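Local coordinates for Low molecular weight protein-tyrosine-phosphatase PtpA (PDB 3ROF) that hydrolyses phosphotyrosine in proteins, releasing phosphate, and probably acts as a secreted effector that counteracts host defences during infection, at residues 9-14 against 86-91; 17-22 against 121-126; 22-27 against 41-46; 53-58 against 68-73. All blocks are in the same frame, centred on the assembly; numbering follows the deposited sequence. Where two conformers were deposited one is given.

Interaction 1 (9-14 against 86-91); sequences VAFVCL and YIVAMD. With PO4 (phosphate ion), chain C.
Phe11 and Val88 stand side by side, pointing the same way, on one face of the four-stranded parallel sheet at the heart of this low molecular weight phosphatase. The axes of strands 9-13 and 86-89 come within 4.6 Å, their directions 26° from one another. Val88 carries CG1 anti to its backbone N (chi1 180°), which lays that methyl beside the ring; CB of Val88 is 3.7 Å from CD1 of Phe11, approaching obliquely. The other branch of Val88, CG2, meets CG2 of Val9 at 4.0 Å. Met90 bends at chi2 and brings CE to 4.0 Å from CD1 of Phe11, while helix 19-33 covers this face through Ala23 and Met27. On the other face CG2 of Val12 touches CG2 of Ile87 at 3.7 Å, both packing on Ile98 of helix 92-101. The backbone ladder is firm where Val88 N gives to Ala10 O (2.8 Å, N-H...O 166°) but slackens at the C-terminal end, where the bond from Met90 N to Val12 O is weak. There the strand delivers Cys13, the nucleophile by similarity, to the phosphate site: Cys13 SG lies 3.3 Å from phosphate O4.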
loop_
_atom_site.group_PDB
_atom_site.type_symbol
_atom_site.label_atom_id
_atom_site.label_comp_id
_atom_site.label_asym_id
_atom_site.label_seq_id
_atom_site.Cartn_x
_atom_site.Cartn_y
_atom_site.Cartn_z
ATOM N N VAL A 9 0.009 6.859 5.476
ATOM C CA VAL A 9 0.338 5.460 5.235
ATOM C C VAL A 9 0.617 5.263 3.768
ATOM O O VAL A 9 -0.177 5.697 2.931
ATOM C CB VAL A 9 -0.787 4.459 5.742
ATOM C CG1 VAL A 9 -2.144 4.756 5.213
ATOM C CG2 VAL A 9 -0.419 3.025 5.495
ATOM N N ALA A 10 1.720 4.596 3.440
ATOM C CA ALA A 10 2.045 4.264 2.041
ATOM C C ALA A 10 2.113 2.787 1.871
ATOM O O ALA A 10 2.837 2.117 2.596
ATOM C CB ALA A 10 3.378 4.858 1.623
ATOM N N PHE A 11 1.404 2.278 0.876
ATOM C CA PHE A 11 1.603 0.909 0.406
ATOM C C PHE A 11 2.718 0.932 -0.621
ATOM O O PHE A 11 2.762 1.814 -1.487
ATOM C CB PHE A 11 0.300 0.371 -0.191
ATOM C CG PHE A 11 -0.795 0.249 0.812
ATOM C CD1 PHE A 11 -0.806 -0.822 1.706
ATOM C CD2 PHE A 11 -1.789 1.211 0.902
ATOM C CE1 PHE A 11 -1.821 -0.930 2.648
ATOM C CE2 PHE A 11 -2.806 1.081 1.816
ATOM C CZ PHE A 11 -2.827 0.035 2.700
ATOM N N VAL A 12 3.573 -0.094 -0.590
ATOM C CA VAL A 12 4.751 -0.116 -1.477
ATOM C C VAL A 12 4.912 -1.486 -2.084
ATOM O O VAL A 12 4.898 -2.519 -1.391
ATOM C CB VAL A 12 6.052 0.255 -0.738
ATOM C CG1 VAL A 12 7.218 0.272 -1.690
ATOM C CG2 VAL A 12 5.914 1.617 -0.060
ATOM N N CYS A 13 5.031 -1.514 -3.408
ATOM C CA CYS A 13 5.274 -2.728 -4.166
ATOM C C CYS A 13 6.446 -2.460 -5.108
ATOM O O CYS A 13 7.245 -1.585 -4.830
ATOM C CB CYS A 13 3.985 -3.228 -4.882
ATOM S SG CYS A 13 3.280 -2.056 -6.066
ATOM N N LEU A 14 6.581 -3.249 -6.181
ATOM C CA LEU A 14 7.703 -3.045 -7.108
ATOM C C LEU A 14 7.355 -1.997 -8.152
ATOM O O LEU A 14 8.052 -0.989 -8.325
ATOM C CB LEU A 14 8.076 -4.371 -7.766
ATOM C CG LEU A 14 9.191 -4.247 -8.814
ATOM C CD1 LEU A 14 10.477 -3.735 -8.218
ATOM C CD2 LEU A 14 9.414 -5.561 -9.520
ATOM N N TYR A 86 3.634 5.244 8.317
ATOM C CA TYR A 86 3.481 3.804 8.195
ATOM C C TYR A 86 3.770 3.428 6.766
ATOM O O TYR A 86 3.254 4.080 5.859
ATOM C CB TYR A 86 2.068 3.358 8.557
ATOM C CG TYR A 86 1.704 3.771 9.964
ATOM C CD1 TYR A 86 2.001 2.956 11.056
ATOM C CD2 TYR A 86 1.118 5.012 10.208
ATOM C CE1 TYR A 86 1.745 3.392 12.362
ATOM C CE2 TYR A 86 0.849 5.434 11.494
ATOM C CZ TYR A 86 1.149 4.608 12.546
ATOM O OH TYR A 86 0.877 5.040 13.827
ATOM N N ILE A 87 4.607 2.425 6.576
ATOM C CA ILE A 87 4.969 1.922 5.237
ATOM C C ILE A 87 4.593 0.444 5.223
ATOM O O ILE A 87 5.070 -0.328 6.067
ATOM C CB ILE A 87 6.477 2.124 4.924
ATOM C CG1 ILE A 87 6.854 3.602 5.076
ATOM C CG2 ILE A 87 6.781 1.633 3.540
ATOM C CD1 ILE A 87 8.278 3.847 4.919
ATOM N N VAL A 88 3.753 0.048 4.275
ATOM C CA VAL A 88 3.212 -1.286 4.248
ATOM C C VAL A 88 3.611 -1.915 2.902
ATOM O O VAL A 88 3.052 -1.588 1.845
ATOM C CB VAL A 88 1.691 -1.293 4.433
ATOM C CG1 VAL A 88 1.161 -2.742 4.384
ATOM C CG2 VAL A 88 1.330 -0.611 5.762
ATOM N N ALA A 89 4.589 -2.806 2.981
ATOM C CA ALA A 89 5.182 -3.474 1.834
ATOM C C ALA A 89 4.381 -4.716 1.478
ATOM O O ALA A 89 3.766 -5.330 2.340
ATOM C CB ALA A 89 6.601 -3.884 2.189
ATOM N N MET A 90 4.473 -5.144 0.208
ATOM C CA MET A 90 3.774 -6.348 -0.204
ATOM C C MET A 90 4.547 -7.641 0.006
ATOM O O MET A 90 3.941 -8.642 0.424
ATOM C CB MET A 90 3.328 -6.204 -1.657
ATOM C CG MET A 90 2.385 -5.025 -1.851
ATOM S SD MET A 90 0.805 -5.329 -1.028
ATOM C CE MET A 90 0.221 -3.672 -0.867
ATOM N N ASP A 91 5.836 -7.651 -0.302
ATOM C CA ASP A 91 6.622 -8.857 -0.213
ATOM C C ASP A 91 8.024 -8.534 0.328
ATOM O O ASP A 91 8.366 -7.372 0.614
ATOM C CB ASP A 91 6.635 -9.606 -1.578
ATOM C CG ASP A 91 7.421 -8.900 -2.678
ATOM O OD1 ASP A 91 8.371 -8.194 -2.347
ATOM O OD2 ASP A 91 7.052 -9.088 -3.873
HETATM P P PO4 C . 3.304 -4.482 -8.715
HETATM O O1 PO4 C . 2.279 -4.997 -7.740
HETATM O O2 PO4 C . 4.711 -4.547 -8.163
HETATM O O3 PO4 C . 3.221 -5.373 -9.996
HETATM O O4 PO4 C . 2.956 -3.097 -9.209
#

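Interaction 2 (17-22 against 121-126); sequences ICRSPM and SDVPDP. With PO4 (phosphate ion), chain C.
The guanidinium of Arg19 has Asp125 stacked on one face, CB of Asp125 standing 3.7 Å above the plane over its centre, with the carboxylate only 9° from parallel. Its edges carry the directed bonds. NE gives to phosphate O1 at 2.8 Å, almost straight at 176°, and NH2 reaches phosphate O2 with similar straightness. NH1 uses the edge too, donating in plane to the carbonyl O of Val123 at 2.9 Å; Asp91 gives NH1 a salt bridge as well. By contrast, OD2 of Asp125 sits 3.6 Å from NH2 of Arg19, well out of the guanidinium plane, a long ion pair of charges alone. A bend at chi3 (-69°) turns the arginine tip round to the anion, while its stem is flanked by CG1 of Val123, 3.6 Å from CD of Arg19, and by CD of Pro126 against CG. Backbone N atoms of Ile17 and Cys18 both grip phosphate O4, and that of Arg19 joins its own NE on O1. This is the phosphate-binding P-loop of the CX5R signature, closed by the aspartate loop. Asp125 OD1 also caps Tyr127 N, and OD2 bonds a polar side chain of the bound peptide. With OD1 of Asp125 just 2.6 Å from phosphate O3, the carboxylate is placed as expected for the proton donor it is by similarity, beside the arginine that holds the anion.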
loop_
_atom_site.group_PDB
_atom_site.type_symbol
_atom_site.label_atom_id
_atom_site.label_comp_id
_atom_site.label_asym_id
_atom_site.label_seq_id
_atom_site.Cartn_x
_atom_site.Cartn_y
_atom_site.Cartn_z
ATOM N N ILE A 17 1.916 -0.439 -9.935
ATOM C CA ILE A 17 0.836 -0.584 -10.889
ATOM C C ILE A 17 -0.181 -1.637 -10.491
ATOM O O ILE A 17 -1.336 -1.508 -10.903
ATOM C CB ILE A 17 1.354 -0.784 -12.348
ATOM C CG1 ILE A 17 2.365 -1.941 -12.444
ATOM C CG2 ILE A 17 1.921 0.497 -12.887
ATOM C CD1 ILE A 17 2.592 -2.409 -13.856
ATOM N N CYS A 18 0.204 -2.655 -9.722
ATOM C CA CYS A 18 -0.755 -3.728 -9.422
ATOM C C CYS A 18 -1.136 -3.693 -7.950
ATOM O O CYS A 18 -2.282 -3.323 -7.599
ATOM C CB CYS A 18 -0.213 -5.104 -9.788
ATOM S SG CYS A 18 0.162 -5.299 -11.559
ATOM N N ARG A 19 -0.244 -4.100 -7.073
ATOM C CA ARG A 19 -0.606 -4.347 -5.665
ATOM C C ARG A 19 -0.832 -3.101 -4.842
ATOM O O ARG A 19 -1.878 -2.935 -4.216
ATOM C CB ARG A 19 0.447 -5.227 -4.988
ATOM C CG ARG A 19 0.470 -6.645 -5.520
ATOM C CD ARG A 19 1.723 -7.439 -5.143
ATOM N NE ARG A 19 2.867 -6.899 -5.828
ATOM C CZ ARG A 19 4.119 -7.236 -5.595
ATOM N NH1 ARG A 19 4.378 -8.191 -4.709
ATOM N NH2 ARG A 19 5.114 -6.638 -6.247
ATOM N N SER A 20 0.155 -2.206 -4.793
ATOM C CA SER A 20 -0.007 -1.058 -3.921
ATOM C C SER A 20 -1.101 -0.095 -4.388
ATOM O O SER A 20 -1.754 0.478 -3.531
ATOM C CB SER A 20 1.318 -0.352 -3.625
ATOM O OG SER A 20 1.938 0.219 -4.770
ATOM N N PRO A 21 -1.361 0.097 -5.702
ATOM C CA PRO A 21 -2.506 0.930 -6.037
ATOM C C PRO A 21 -3.811 0.283 -5.577
ATOM O O PRO A 21 -4.743 0.967 -5.147
ATOM C CB PRO A 21 -2.443 1.049 -7.581
ATOM C CG PRO A 21 -0.991 0.847 -7.887
ATOM C CD PRO A 21 -0.554 -0.235 -6.904
ATOM N N MET A 22 -3.911 -1.042 -5.726
ATOM C CA MET A 22 -5.124 -1.691 -5.295
ATOM C C MET A 22 -5.365 -1.458 -3.795
ATOM O O MET A 22 -6.473 -1.116 -3.358
ATOM C CB MET A 22 -5.086 -3.202 -5.592
ATOM C CG MET A 22 -6.441 -3.795 -5.461
ATOM S SD MET A 22 -6.508 -5.604 -5.445
ATOM C CE MET A 22 -5.823 -6.016 -7.044
ATOM N N SER A 121 2.869 -14.960 3.975
ATOM C CA SER A 121 3.627 -13.794 4.455
ATOM C C SER A 121 3.703 -12.682 3.407
ATOM O O SER A 121 3.774 -11.509 3.771
ATOM C CB SER A 121 5.061 -14.200 4.834
ATOM N N ASP A 122 3.752 -13.070 2.135
ATOM C CA ASP A 122 3.996 -12.140 1.029
ATOM C C ASP A 122 2.828 -12.194 0.039
ATOM O O ASP A 122 2.198 -13.243 -0.168
ATOM C CB ASP A 122 5.288 -12.548 0.251
ATOM C CG ASP A 122 6.599 -12.174 0.950
ATOM O OD1 ASP A 122 6.626 -11.669 2.036
ATOM O OD2 ASP A 122 7.648 -12.350 0.328
ATOM N N VAL A 123 2.547 -11.040 -0.568
ATOM C CA VAL A 123 1.528 -10.924 -1.602
ATOM C C VAL A 123 2.204 -11.170 -2.945
ATOM O O VAL A 123 3.069 -10.380 -3.352
ATOM C CB VAL A 123 0.885 -9.537 -1.598
ATOM C CG1 VAL A 123 -0.166 -9.403 -2.724
ATOM C CG2 VAL A 123 0.301 -9.214 -0.219
ATOM N N PRO A 124 1.841 -12.259 -3.642
ATOM C CA PRO A 124 2.473 -12.517 -4.951
ATOM C C PRO A 124 2.144 -11.452 -5.965
ATOM O O PRO A 124 1.092 -10.861 -5.924
ATOM C CB PRO A 124 1.888 -13.865 -5.394
ATOM C CG PRO A 124 1.377 -14.488 -4.123
ATOM C CD PRO A 124 0.871 -13.299 -3.295
ATOM N N ASP A 125 3.055 -11.218 -6.884
ATOM C CA ASP A 125 2.918 -10.133 -7.837
ATOM C C ASP A 125 2.036 -10.536 -9.016
ATOM O O ASP A 125 2.421 -11.403 -9.831
ATOM C CB ASP A 125 4.307 -9.732 -8.342
ATOM C CG ASP A 125 4.308 -8.487 -9.212
ATOM O OD1 ASP A 125 3.218 -7.965 -9.522
ATOM O OD2 ASP A 125 5.434 -8.044 -9.565
ATOM N N PRO A 126 0.839 -9.949 -9.139
ATOM C CA PRO A 126 -0.067 -10.351 -10.213
ATOM C C PRO A 126 0.336 -9.790 -11.563
ATOM O O PRO A 126 -0.268 -10.202 -12.565
ATOM C CB PRO A 126 -1.399 -9.794 -9.738
ATOM C CG PRO A 126 -1.008 -8.493 -9.054
ATOM C CD PRO A 126 0.290 -8.829 -8.340
HETATM P P PO4 C . 3.304 -4.482 -8.715
HETATM O O1 PO4 C . 2.279 -4.997 -7.740
HETATM O O2 PO4 C . 4.711 -4.547 -8.163
HETATM O O3 PO4 C . 3.221 -5.373 -9.996
HETATM O O4 PO4 C . 2.956 -3.097 -9.209
#

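Interaction 3 (22-27 against 41-46); sequences MAEAIM and VHSRGT. With PO4 (phosphate ion), chain D.
Glu24 and Val41 meet where helix 22-27 lies antiparallel (177°) over strand 41-45, the two axes 7.8 Å apart and the CA atoms of Glu24 and Val41 separated by 6.0 Å. This is the helix-on-strand packing of the beta-alpha-beta unit formed by strand 7-13, helix 19-33 and strand 39-45. Glu24 and Val41 slide past each other in opposite directions, CG of the glutamate 3.8 Å from CG1 of the valine. The other branch, CG2 of Val41, receives CG of Met27, a residue with two conformers. Beyond CG the glutamate chain stays extended, carrying the buried carboxylate along to Ser43. Ser43 holds OG between its backbone N and carbonyl carbon (chi1 63°), from where it donates to Glu24 OE1 at 2.6 Å, meeting that oxygen nearly along its C-O axis. Asn16 ND2 bonds to the same hydroxyl and also to Ser20, a second-shell link to the phosphate-binding loop; Arg28 pairs with Glu24 OE2. His42 and Arg44 leave the strand on the side away from the helix; the ends of both side chains bind a second phosphate ion, probably from the crystallisation liquor. His42 ND1 gives to its O3 at 2.6 Å, and Arg44 NH1 reaches the same O3 at 2.9 Å. Arg44 NH1 also donates to Ser43 O at 3.1 Å, standing 54° out of that carbonyl's plane.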
loop_
_atom_site.group_PDB
_atom_site.type_symbol
_atom_site.label_atom_id
_atom_site.label_comp_id
_atom_site.label_asym_id
_atom_site.label_seq_id
_atom_site.Cartn_x
_atom_site.Cartn_y
_atom_site.Cartn_z
ATOM N N MET A 22 -3.911 -1.042 -5.726
ATOM C CA MET A 22 -5.124 -1.691 -5.295
ATOM C C MET A 22 -5.365 -1.458 -3.795
ATOM O O MET A 22 -6.473 -1.116 -3.358
ATOM C CB MET A 22 -5.086 -3.202 -5.592
ATOM C CG MET A 22 -6.441 -3.795 -5.461
ATOM S SD MET A 22 -6.508 -5.604 -5.445
ATOM C CE MET A 22 -5.823 -6.016 -7.044
ATOM N N ALA A 23 -4.313 -1.676 -3.001
ATOM C CA ALA A 23 -4.401 -1.479 -1.578
ATOM C C ALA A 23 -4.739 -0.022 -1.217
ATOM O O ALA A 23 -5.544 0.235 -0.339
ATOM C CB ALA A 23 -3.122 -1.926 -0.887
ATOM N N GLU A 24 -4.075 0.935 -1.901
ATOM C CA GLU A 24 -4.324 2.338 -1.636
ATOM C C GLU A 24 -5.789 2.654 -1.839
ATOM O O GLU A 24 -6.416 3.324 -1.012
ATOM C CB GLU A 24 -3.464 3.215 -2.555
ATOM C CG GLU A 24 -3.815 4.667 -2.490
ATOM C CD GLU A 24 -3.084 5.560 -3.467
ATOM O OE1 GLU A 24 -2.201 5.119 -4.214
ATOM O OE2 GLU A 24 -3.470 6.767 -3.510
ATOM N N ALA A 25 -6.345 2.238 -2.985
ATOM C CA ALA A 25 -7.721 2.589 -3.301
ATOM C C ALA A 25 -8.701 1.948 -2.304
ATOM O O ALA A 25 -9.658 2.581 -1.869
ATOM C CB ALA A 25 -8.039 2.157 -4.713
ATOM N N ILE A 26 -8.479 0.677 -1.982
ATOM C CA ILE A 26 -9.354 -0.008 -1.034
ATOM C C ILE A 26 -9.292 0.692 0.333
ATOM O O ILE A 26 -10.297 0.942 0.965
ATOM C CB ILE A 26 -8.979 -1.504 -0.916
ATOM C CG1 ILE A 26 -9.266 -2.238 -2.215
ATOM C CG2 ILE A 26 -9.675 -2.136 0.296
ATOM C CD1 ILE A 26 -8.626 -3.592 -2.304
ATOM N N MET A 27 -8.073 0.969 0.804
ATOM C CA MET A 27 -7.869 1.611 2.092
ATOM C C MET A 27 -8.543 2.982 2.156
ATOM O O MET A 27 -9.240 3.304 3.131
ATOM C CB MET A 27 -6.361 1.748 2.349
ATOM C CG MET A 27 -5.968 2.353 3.681
ATOM S SD MET A 27 -6.176 1.147 4.992
ATOM C CE MET A 27 -5.231 1.958 6.296
ATOM N N VAL A 41 -3.665 8.222 2.536
ATOM C CA VAL A 41 -3.089 7.042 1.925
ATOM C C VAL A 41 -2.292 7.414 0.682
ATOM O O VAL A 41 -2.684 8.327 -0.079
ATOM C CB VAL A 41 -4.189 6.031 1.581
ATOM C CG1 VAL A 41 -3.582 4.667 1.301
ATOM C CG2 VAL A 41 -5.212 5.894 2.708
ATOM N N HIS A 42 -1.189 6.691 0.491
ATOM C CA HIS A 42 -0.270 6.891 -0.627
ATOM C C HIS A 42 0.165 5.539 -1.161
ATOM O O HIS A 42 -0.012 4.514 -0.494
ATOM C CB HIS A 42 0.989 7.604 -0.134
ATOM C CG HIS A 42 0.729 8.849 0.637
ATOM N ND1 HIS A 42 0.877 10.119 0.113
ATOM C CD2 HIS A 42 0.390 9.021 1.927
ATOM C CE1 HIS A 42 0.621 11.015 1.051
ATOM N NE2 HIS A 42 0.341 10.373 2.163
ATOM N N SER A 43 0.861 5.539 -2.288
ATOM C CA SER A 43 1.537 4.342 -2.740
ATOM C C SER A 43 2.787 4.696 -3.540
ATOM O O SER A 43 2.863 5.770 -4.163
ATOM C CB SER A 43 0.603 3.451 -3.556
ATOM O OG SER A 43 0.166 4.082 -4.745
ATOM N N ARG A 44 3.734 3.751 -3.533
ATOM C CA ARG A 44 4.979 3.893 -4.247
ATOM C C ARG A 44 5.381 2.529 -4.779
ATOM O O ARG A 44 4.982 1.489 -4.239
ATOM C CB ARG A 44 6.091 4.391 -3.317
ATOM C CG ARG A 44 5.936 5.761 -2.704
ATOM C CD ARG A 44 5.995 6.842 -3.753
ATOM N NE ARG A 44 6.079 8.196 -3.185
ATOM C CZ ARG A 44 5.029 8.936 -2.889
ATOM N NH1 ARG A 44 3.794 8.456 -3.022
ATOM N NH2 ARG A 44 5.211 10.160 -2.389
ATOM N N GLY A 45 6.285 2.574 -5.765
ATOM C CA GLY A 45 6.912 1.389 -6.299
ATOM C C GLY A 45 8.426 1.555 -6.229
ATOM O O GLY A 45 8.940 2.578 -6.641
ATOM N N THR A 46 9.118 0.572 -5.665
ATOM C CA THR A 46 10.566 0.697 -5.575
ATOM C C THR A 46 11.233 0.744 -6.943
ATOM O O THR A 46 12.319 1.292 -7.076
ATOM C CB THR A 46 11.171 -0.426 -4.769
ATOM O OG1 THR A 46 10.984 -1.665 -5.440
ATOM C CG2 THR A 46 10.582 -0.516 -3.372
HETATM P P PO4 D . 1.795 11.827 -2.915
HETATM O O1 PO4 D . 0.782 12.772 -2.317
HETATM O O2 PO4 D . 3.168 12.359 -2.652
HETATM O O3 PO4 D . 1.810 10.450 -2.272
HETATM O O4 PO4 D . 1.652 11.695 -4.412
#

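Interaction 4 (53-58 against 68-73); sequences EPPHEG and IPFDGM
Pro55 and Phe70 pack obliquely at the surface, joining the loop that enters helix 57-65 to the type II beta turn, Phe70 to Met73, that follows it. The contact is small, 140 Å² in all, and van der Waals in kind, with no hydrogen bond between the two segments. Phe70 takes the uncommon chi1 of 55°, its CG lodged between the backbone N and the carbonyl carbon. This places the ring between Pro55, which approaches obliquely, and Gln60, Leu63 and Asn64 of helix 57-65. Ring atom CD1 of Phe70 lies 4.2 Å from CD of Pro55 and equally far from CG of Pro55. The proline CD also rests 3.6 Å from the backbone O of Met73, a carbonyl that comes within 3.9 Å of CA of Pro54 as well. Met73 closes the turn, its N donating to Phe70 O at 3.1 Å; Gly72 occupies the turn position with positive phi (82°), as type II geometry requires. The Met73 side chain takes a separate course: extended at chi2, then folded at chi3, it sends CE to helix 19-33, where it packs on Glu24. Further along the first segment, His56 is the N-cap of helix 57-65, and its ring meets that of Phe132 with the planes inclined. Gly58 N donates to ND1 of His56 at 2.9 Å, lying just 2° out of the imidazole plane.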
loop_
_atom_site.group_PDB
_atom_site.type_symbol
_atom_site.label_atom_id
_atom_site.label_comp_id
_atom_site.label_asym_id
_atom_site.label_seq_id
_atom_site.Cartn_x
_atom_site.Cartn_y
_atom_site.Cartn_z
ATOM N N GLU A 53 1.864 6.655 -14.645
ATOM C CA GLU A 53 0.966 5.740 -15.351
ATOM C C GLU A 53 -0.166 5.251 -14.464
ATOM O O GLU A 53 0.017 5.068 -13.257
ATOM C CB GLU A 53 1.764 4.539 -15.862
ATOM C CG GLU A 53 2.887 4.906 -16.822
ATOM C CD GLU A 53 2.411 5.473 -18.142
ATOM O OE1 GLU A 53 1.299 5.151 -18.564
ATOM O OE2 GLU A 53 3.177 6.236 -18.759
ATOM N N PRO A 54 -1.335 4.999 -15.050
ATOM C CA PRO A 54 -2.448 4.470 -14.260
ATOM C C PRO A 54 -2.160 3.038 -13.828
ATOM O O PRO A 54 -1.222 2.396 -14.302
ATOM C CB PRO A 54 -3.635 4.562 -15.224
ATOM C CG PRO A 54 -2.982 4.443 -16.592
ATOM C CD PRO A 54 -1.636 5.084 -16.489
ATOM N N PRO A 55 -3.004 2.514 -12.930
ATOM C CA PRO A 55 -2.798 1.132 -12.496
ATOM C C PRO A 55 -2.945 0.158 -13.666
ATOM O O PRO A 55 -3.566 0.410 -14.695
ATOM C CB PRO A 55 -3.908 0.933 -11.437
ATOM C CG PRO A 55 -4.212 2.321 -10.939
ATOM C CD PRO A 55 -4.096 3.167 -12.193
ATOM N N HIS A 56 -2.402 -1.028 -13.471
ATOM C CA HIS A 56 -2.556 -2.154 -14.382
ATOM C C HIS A 56 -4.028 -2.399 -14.626
ATOM O O HIS A 56 -4.868 -2.259 -13.734
ATOM C CB HIS A 56 -1.887 -3.359 -13.757
ATOM C CG HIS A 56 -1.717 -4.547 -14.645
ATOM N ND1 HIS A 56 -2.747 -5.357 -15.057
ATOM C CD2 HIS A 56 -0.587 -5.104 -15.148
ATOM C CE1 HIS A 56 -2.270 -6.342 -15.791
ATOM N NE2 HIS A 56 -0.964 -6.209 -15.875
ATOM N N GLU A 57 -4.346 -2.830 -15.835
ATOM C CA GLU A 57 -5.699 -3.225 -16.192
ATOM C C GLU A 57 -6.324 -4.135 -15.159
ATOM O O GLU A 57 -7.511 -3.965 -14.835
ATOM C CB GLU A 57 -5.689 -3.897 -17.579
ATOM C CG GLU A 57 -6.953 -4.587 -17.953
ATOM C CD GLU A 57 -6.963 -5.145 -19.364
ATOM O OE1 GLU A 57 -6.367 -4.528 -20.275
ATOM O OE2 GLU A 57 -7.623 -6.179 -19.556
ATOM N N GLY A 58 -5.606 -5.130 -14.666
ATOM C CA GLY A 58 -6.205 -6.054 -13.700
ATOM C C GLY A 58 -6.641 -5.388 -12.408
ATOM O O GLY A 58 -7.646 -5.789 -11.811
ATOM N N ILE A 68 -14.852 0.935 -6.403
ATOM C CA ILE A 68 -13.830 1.589 -5.599
ATOM C C ILE A 68 -13.118 2.601 -6.513
ATOM O O ILE A 68 -12.473 2.210 -7.472
ATOM C CB ILE A 68 -12.832 0.571 -5.009
ATOM C CG1 ILE A 68 -13.570 -0.452 -4.151
ATOM C CG2 ILE A 68 -11.757 1.289 -4.226
ATOM C CD1 ILE A 68 -12.692 -1.624 -3.770
ATOM N N PRO A 69 -13.198 3.902 -6.223
ATOM C CA PRO A 69 -12.535 4.878 -7.099
ATOM C C PRO A 69 -11.023 4.904 -6.981
ATOM O O PRO A 69 -10.435 4.606 -5.928
ATOM C CB PRO A 69 -13.131 6.221 -6.661
ATOM C CG PRO A 69 -13.623 6.001 -5.315
ATOM C CD PRO A 69 -13.921 4.546 -5.119
ATOM N N PHE A 70 -10.380 5.209 -8.099
ATOM C CA PHE A 70 -8.933 5.374 -8.139
ATOM C C PHE A 70 -8.534 6.613 -8.956
ATOM O O PHE A 70 -7.431 6.700 -9.464
ATOM C CB PHE A 70 -8.219 4.107 -8.647
ATOM C CG PHE A 70 -8.695 3.622 -9.966
ATOM C CD1 PHE A 70 -8.053 3.976 -11.132
ATOM C CD2 PHE A 70 -9.748 2.756 -10.046
ATOM C CE1 PHE A 70 -8.503 3.513 -12.381
ATOM C CE2 PHE A 70 -10.192 2.278 -11.275
ATOM C CZ PHE A 70 -9.571 2.662 -12.442
ATOM N N ASP A 71 -9.429 7.612 -9.014
ATOM C CA ASP A 71 -9.186 8.845 -9.766
ATOM C C ASP A 71 -7.870 9.478 -9.383
ATOM O O ASP A 71 -7.592 9.675 -8.207
ATOM C CB ASP A 71 -10.305 9.828 -9.488
ATOM C CG ASP A 71 -11.600 9.275 -9.893
ATOM O OD1 ASP A 71 -11.972 9.545 -11.048
ATOM O OD2 ASP A 71 -12.170 8.496 -9.108
ATOM N N GLY A 72 -7.044 9.779 -10.387
ATOM C CA GLY A 72 -5.815 10.512 -10.166
ATOM C C GLY A 72 -4.650 9.655 -9.695
ATOM O O GLY A 72 -3.540 10.157 -9.579
ATOM N N MET A 73 -4.869 8.369 -9.420
ATOM C CA MET A 73 -3.797 7.530 -8.899
ATOM C C MET A 73 -2.880 7.085 -10.042
ATOM O O MET A 73 -3.324 6.486 -11.010
ATOM C CB MET A 73 -4.377 6.326 -8.210
ATOM C CG MET A 73 -5.039 6.656 -6.877
ATOM S SD MET A 73 -5.869 5.270 -6.071
ATOM C CE MET A 73 -4.680 3.969 -6.356
#

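Interactions 1 and 3 are buried and share the central sheet: strand 7-13 lies between strands 86-89 and 39-45, and Val9 O pairs with His42 N. Interaction 1 is mainly backbone ladder and apolar packing, whereas interaction 3 adds a buried carboxylate-hydroxyl bond. Interaction 2, also buried, is the charged one; it shares helix 19-33 with interaction 3 and one phosphate with interaction 1, to which the Asp91-Arg19 salt bridge also ties it. Interaction 4 lies at the surface, its centre about 17 Å from that of interaction 1, and is small and without a hydrogen bond between its segments. It still touches interaction 2, where Ile17 O meets His56 N.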